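Local coordinates for protein NAD-dependent aldehyde dehydrogenase (Burkholderia multivorans, PDB 5UJU) that probably catalyses the NAD-dependent oxidation of aldehydes to carboxylic acids, as other members of the aldehyde dehydrogenase family do, at residues G477-S489 and D530-A542. Residues are numbered along the deposited sequence; the frame is centred on the assembly and turned at random.
Sequences GEIAAEHGALTLS and DFHGTGANPAANA. With EDO (1,2-ethanediol), chain G.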
loop_
_atom_site.group_PDB
_atom_site.type_symbol
_atom_site.label_atom_id
_atom_site.label_comp_id
_atom_site.label_asym_id
_atom_site.label_seq_id
_atom_site.Cartn_x
_atom_site.Cartn_y
_atom_site.Cartn_z
ATOM N N GLY A 477 14.781 0.936 22.185
ATOM C CA GLY A 477 14.752 1.019 20.729
ATOM C C GLY A 477 15.008 -0.319 20.062
ATOM O O GLY A 477 14.396 -0.644 19.040
ATOM N N GLU A 478 15.925 -1.110 20.623
ATOM C CA GLU A 478 16.214 -2.420 20.054
ATOM C C GLU A 478 15.017 -3.349 20.180
ATOM O O GLU A 478 14.665 -4.050 19.223
ATOM C CB GLU A 478 17.436 -3.031 20.738
ATOM C CG GLU A 478 17.710 -4.464 20.339
ATOM C CD GLU A 478 18.837 -5.096 21.149
ATOM O OE1 GLU A 478 19.676 -4.359 21.713
ATOM O OE2 GLU A 478 18.880 -6.337 21.215
ATOM N N ILE A 479 14.381 -3.363 21.352
ATOM C CA ILE A 479 13.284 -4.292 21.599
ATOM C C ILE A 479 12.063 -3.911 20.776
ATOM O O ILE A 479 11.345 -4.782 20.270
ATOM C CB ILE A 479 12.969 -4.348 23.104
ATOM C CG1 ILE A 479 14.063 -5.136 23.833
ATOM C CG2 ILE A 479 11.578 -4.951 23.351
ATOM C CD1 ILE A 479 13.947 -5.105 25.351
ATOM N N ALA A 480 11.794 -2.610 20.640
ATOM C CA ALA A 480 10.682 -2.174 19.800
ATOM C C ALA A 480 10.885 -2.600 18.349
ATOM O O ALA A 480 9.943 -3.056 17.692
ATOM C CB ALA A 480 10.503 -0.661 19.889
ATOM N N ALA A 481 12.104 -2.445 17.829
ATOM C CA ALA A 481 12.360 -2.801 16.438
ATOM C C ALA A 481 12.306 -4.309 16.227
ATOM O O ALA A 481 11.816 -4.782 15.197
ATOM C CB ALA A 481 13.714 -2.252 15.996
ATOM N N GLU A 482 12.816 -5.080 17.184
ATOM C CA GLU A 482 12.864 -6.525 17.012
ATOM C C GLU A 482 11.543 -7.182 17.389
ATOM O O GLU A 482 11.039 -8.038 16.656
ATOM C CB GLU A 482 14.005 -7.118 17.844
ATOM C CG GLU A 482 14.058 -8.643 17.805
ATOM C CD GLU A 482 15.214 -9.221 18.615
ATOM O OE1 GLU A 482 16.132 -8.454 18.987
ATOM O OE2 GLU A 482 15.190 -10.440 18.893
ATOM N N HIS A 483 10.944 -6.781 18.500
ATOM C CA HIS A 483 9.755 -7.473 18.968
ATOM C C HIS A 483 8.459 -6.713 18.704
ATOM O O HIS A 483 7.377 -7.269 18.938
ATOM C CB HIS A 483 9.899 -7.778 20.463
ATOM C CG HIS A 483 11.083 -8.637 20.779
ATOM N ND1 HIS A 483 11.090 -9.999 20.568
ATOM C CD2 HIS A 483 12.310 -8.325 21.266
ATOM C CE1 HIS A 483 12.266 -10.492 20.921
ATOM N NE2 HIS A 483 13.024 -9.498 21.348
ATOM N N GLY A 484 8.535 -5.481 18.205
ATOM C CA GLY A 484 7.345 -4.689 17.973
ATOM C C GLY A 484 6.976 -3.858 19.190
ATOM O O GLY A 484 7.377 -4.140 20.323
ATOM N N ALA A 485 6.229 -2.781 18.936
ATOM C CA ALA A 485 5.760 -1.936 20.028
ATOM C C ALA A 485 4.765 -0.931 19.483
ATOM O O ALA A 485 4.948 -0.416 18.378
ATOM C CB ALA A 485 6.912 -1.189 20.724
ATOM N N LEU A 486 3.751 -0.616 20.289
ATOM C CA LEU A 486 2.810 0.449 19.969
ATOM C C LEU A 486 3.117 1.760 20.671
ATOM O O LEU A 486 2.841 2.817 20.106
ATOM C CB LEU A 486 1.382 0.023 20.323
ATOM C CG LEU A 486 0.735 -1.027 19.424
ATOM C CD1 LEU A 486 -0.717 -1.196 19.835
ATOM C CD2 LEU A 486 0.841 -0.664 17.929
ATOM N N THR A 487 3.664 1.738 21.894
ATOM C CA THR A 487 3.963 2.984 22.583
ATOM C C THR A 487 5.309 2.894 23.279
ATOM O O THR A 487 5.752 1.815 23.697
ATOM C CB THR A 487 2.881 3.366 23.609
ATOM O OG1 THR A 487 2.784 2.349 24.609
ATOM C CG2 THR A 487 1.497 3.531 22.932
ATOM N N LEU A 488 5.947 4.053 23.394
ATOM C CA LEU A 488 7.168 4.249 24.164
ATOM C C LEU A 488 7.017 5.549 24.941
ATOM O O LEU A 488 6.610 6.568 24.374
ATOM C CB LEU A 488 8.398 4.308 23.255
ATOM C CG LEU A 488 9.719 4.703 23.935
ATOM C CD1 LEU A 488 10.188 3.613 24.915
ATOM C CD2 LEU A 488 10.768 5.003 22.865
ATOM N N SER A 489 7.339 5.513 26.233
ATOM C CA SER A 489 7.137 6.639 27.139
ATOM C C SER A 489 8.451 6.942 27.849
ATOM O O SER A 489 9.129 6.023 28.320
ATOM C CB SER A 489 6.028 6.311 28.157
ATOM O OG SER A 489 5.736 7.397 29.023
ATOM N N ASP A 530 -3.297 11.321 16.544
ATOM C CA ASP A 530 -2.347 10.276 16.912
ATOM C C ASP A 530 -2.464 9.099 15.947
ATOM O O ASP A 530 -3.524 8.471 15.853
ATOM C CB ASP A 530 -2.585 9.812 18.348
ATOM C CG ASP A 530 -2.523 10.960 19.353
ATOM O OD1 ASP A 530 -1.634 11.833 19.226
ATOM O OD2 ASP A 530 -3.373 10.995 20.265
ATOM N N PHE A 531 -1.370 8.793 15.250
ATOM C CA PHE A 531 -1.282 7.544 14.507
ATOM C C PHE A 531 -1.181 6.390 15.493
ATOM O O PHE A 531 -0.287 6.372 16.349
ATOM C CB PHE A 531 -0.065 7.549 13.584
ATOM C CG PHE A 531 -0.110 8.615 12.526
ATOM C CD1 PHE A 531 -0.931 8.471 11.415
ATOM C CD2 PHE A 531 0.672 9.762 12.648
ATOM C CE1 PHE A 531 -0.976 9.451 10.441
ATOM C CE2 PHE A 531 0.636 10.744 11.682
ATOM C CZ PHE A 531 -0.192 10.590 10.573
ATOM N N HIS A 532 -2.089 5.427 15.373
ATOM C CA HIS A 532 -2.061 4.227 16.201
ATOM C C HIS A 532 -1.196 3.180 15.500
ATOM O O HIS A 532 -1.589 2.626 14.463
ATOM C CB HIS A 532 -3.473 3.708 16.442
ATOM C CG HIS A 532 -3.518 2.429 17.209
ATOM N ND1 HIS A 532 -3.346 2.378 18.577
ATOM C CD2 HIS A 532 -3.705 1.150 16.804
ATOM C CE1 HIS A 532 -3.429 1.123 18.981
ATOM N NE2 HIS A 532 -3.650 0.357 17.926
ATOM N N GLY A 533 -0.021 2.910 16.065
ATOM C CA GLY A 533 0.987 2.114 15.389
ATOM C C GLY A 533 1.605 2.872 14.227
ATOM O O GLY A 533 1.011 3.823 13.711
ATOM N N THR A 534 2.797 2.468 13.797
ATOM C CA THR A 534 3.435 3.113 12.657
ATOM C C THR A 534 3.390 2.281 11.388
ATOM O O THR A 534 3.386 2.852 10.296
ATOM C CB THR A 534 4.903 3.436 12.965
ATOM O OG1 THR A 534 5.631 2.212 13.165
ATOM C CG2 THR A 534 5.017 4.337 14.213
ATOM N N GLY A 535 3.337 0.955 11.506
ATOM C CA GLY A 535 3.586 0.077 10.385
ATOM C C GLY A 535 5.049 -0.231 10.128
ATOM O O GLY A 535 5.356 -0.890 9.125
ATOM N N ALA A 536 5.967 0.233 10.988
ATOM C CA ALA A 536 7.402 0.046 10.779
ATOM C C ALA A 536 8.020 -1.071 11.613
ATOM O O ALA A 536 9.137 -1.502 11.299
ATOM C CB ALA A 536 8.171 1.345 11.082
ATOM N N ASN A 537 7.361 -1.547 12.663
ATOM C CA ASN A 537 7.927 -2.568 13.527
ATOM C C ASN A 537 6.950 -3.730 13.630
ATOM O O ASN A 537 5.815 -3.645 13.147
ATOM C CB ASN A 537 8.327 -1.971 14.904
ATOM C CG ASN A 537 7.144 -1.634 15.819
ATOM O OD1 ASN A 537 6.161 -2.369 15.917
ATOM N ND2 ASN A 537 7.265 -0.511 16.519
ATOM N N PRO A 538 7.388 -4.876 14.199
ATOM C CA PRO A 538 6.561 -6.094 14.139
ATOM C C PRO A 538 5.219 -6.059 14.864
ATOM O O PRO A 538 4.506 -7.061 14.814
ATOM C CB PRO A 538 7.475 -7.154 14.761
ATOM C CG PRO A 538 8.831 -6.692 14.399
ATOM C CD PRO A 538 8.786 -5.199 14.531
ATOM N N ALA A 539 4.847 -4.964 15.534
ATOM C CA ALA A 539 3.543 -4.942 16.201
ATOM C C ALA A 539 2.379 -4.681 15.241
ATOM O O ALA A 539 1.221 -4.926 15.606
ATOM C CB ALA A 539 3.533 -3.897 17.316
ATOM N N ALA A 540 2.653 -4.190 14.035
ATOM C CA ALA A 540 1.603 -3.868 13.071
ATOM C C ALA A 540 2.260 -3.530 11.749
ATOM O O ALA A 540 3.310 -2.882 11.734
ATOM C CB ALA A 540 0.745 -2.681 13.542
ATOM N N ASN A 541 1.654 -3.978 10.644
ATOM C CA ASN A 541 2.176 -3.653 9.328
ATOM C C ASN A 541 1.475 -2.443 8.706
ATOM O O ASN A 541 1.739 -2.114 7.549
ATOM C CB ASN A 541 2.096 -4.875 8.396
ATOM C CG ASN A 541 0.663 -5.148 7.856
ATOM O OD1 ASN A 541 -0.315 -4.528 8.279
ATOM N ND2 ASN A 541 0.562 -6.063 6.892
ATOM N N ALA A 542 0.619 -1.760 9.465
ATOM C CA ALA A 542 -0.104 -0.591 8.988
ATOM C C ALA A 542 -0.349 0.348 10.160
ATOM O O ALA A 542 -0.304 -0.058 11.327
ATOM C CB ALA A 542 -1.437 -0.981 8.330
HETATM C C1 EDO G . -4.230 12.257 23.929
HETATM O O1 EDO G . -4.649 10.939 23.577
HETATM C C2 EDO G . -3.749 13.020 22.698
HETATM O O2 EDO G . -2.554 12.440 22.145
HETATM O O HOH W 1 11.642 -2.905 13.065
HETATM O O HOH W 2 4.380 0.958 16.155
HETATM O O HOH W 3 0.592 3.898 18.800
#
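Asn537 grips both polar backbone atoms of Ala485 in a mostly buried loop-to-loop contact, where the link between helix 469-483 and strand 487-491 meets the long loop that follows strand 511-514. Both strands belong to the mostly parallel sheet of what is, by family, probably the catalytic domain of an aldehyde dehydrogenase. Ala485 N donates to Asn537 OD1 at 3.0 Å, and Asn537 ND2 returns a bond of 3.0 Å to Ala485 O. ND2 reaches a lone pair of that carbonyl, with Ala485 O almost in the plane of the Asn537 amide, whereas Ala485 N approaches OD1 from 55° above the carbonyl plane. The in-plane donor to OD1 is instead Ala539 N, at 2.9 Å, which closes an Asx turn. Asn537 CG sits between its own backbone N and carbonyl carbon (chi1 73°), a torsion that turns the amide to Ala485 while OD1 stays within reach of Ala539. ND2 also bonds to Gly508 O.

Next along the loop, Pro538 lies against the last turn of the helix, its CD 3.1 Å from Ala481 O. Gly484, with positive phi, takes the chain out of that helix and against the Asx turn. At the far end, Leu486 splits its branches: CD1 rests obliquely against the His532 ring, 3.7 Å from CE1, and CD2 packs over Gly533 CA at 3.8 Å. Both side chains also touch Cys351. A water joins Leu486 O to Gly533 N; a second lies between Ala485 O and Thr534 N and probably links them. Thr534 O in turn bonds to Arg555 of the second subunit.

OD1 takes two N-H groups and ND2 gives to two carbonyls, which defines the amide's orientation and should hinder its rotation; one side chain thus meets both Ala485 N and Ala485 O.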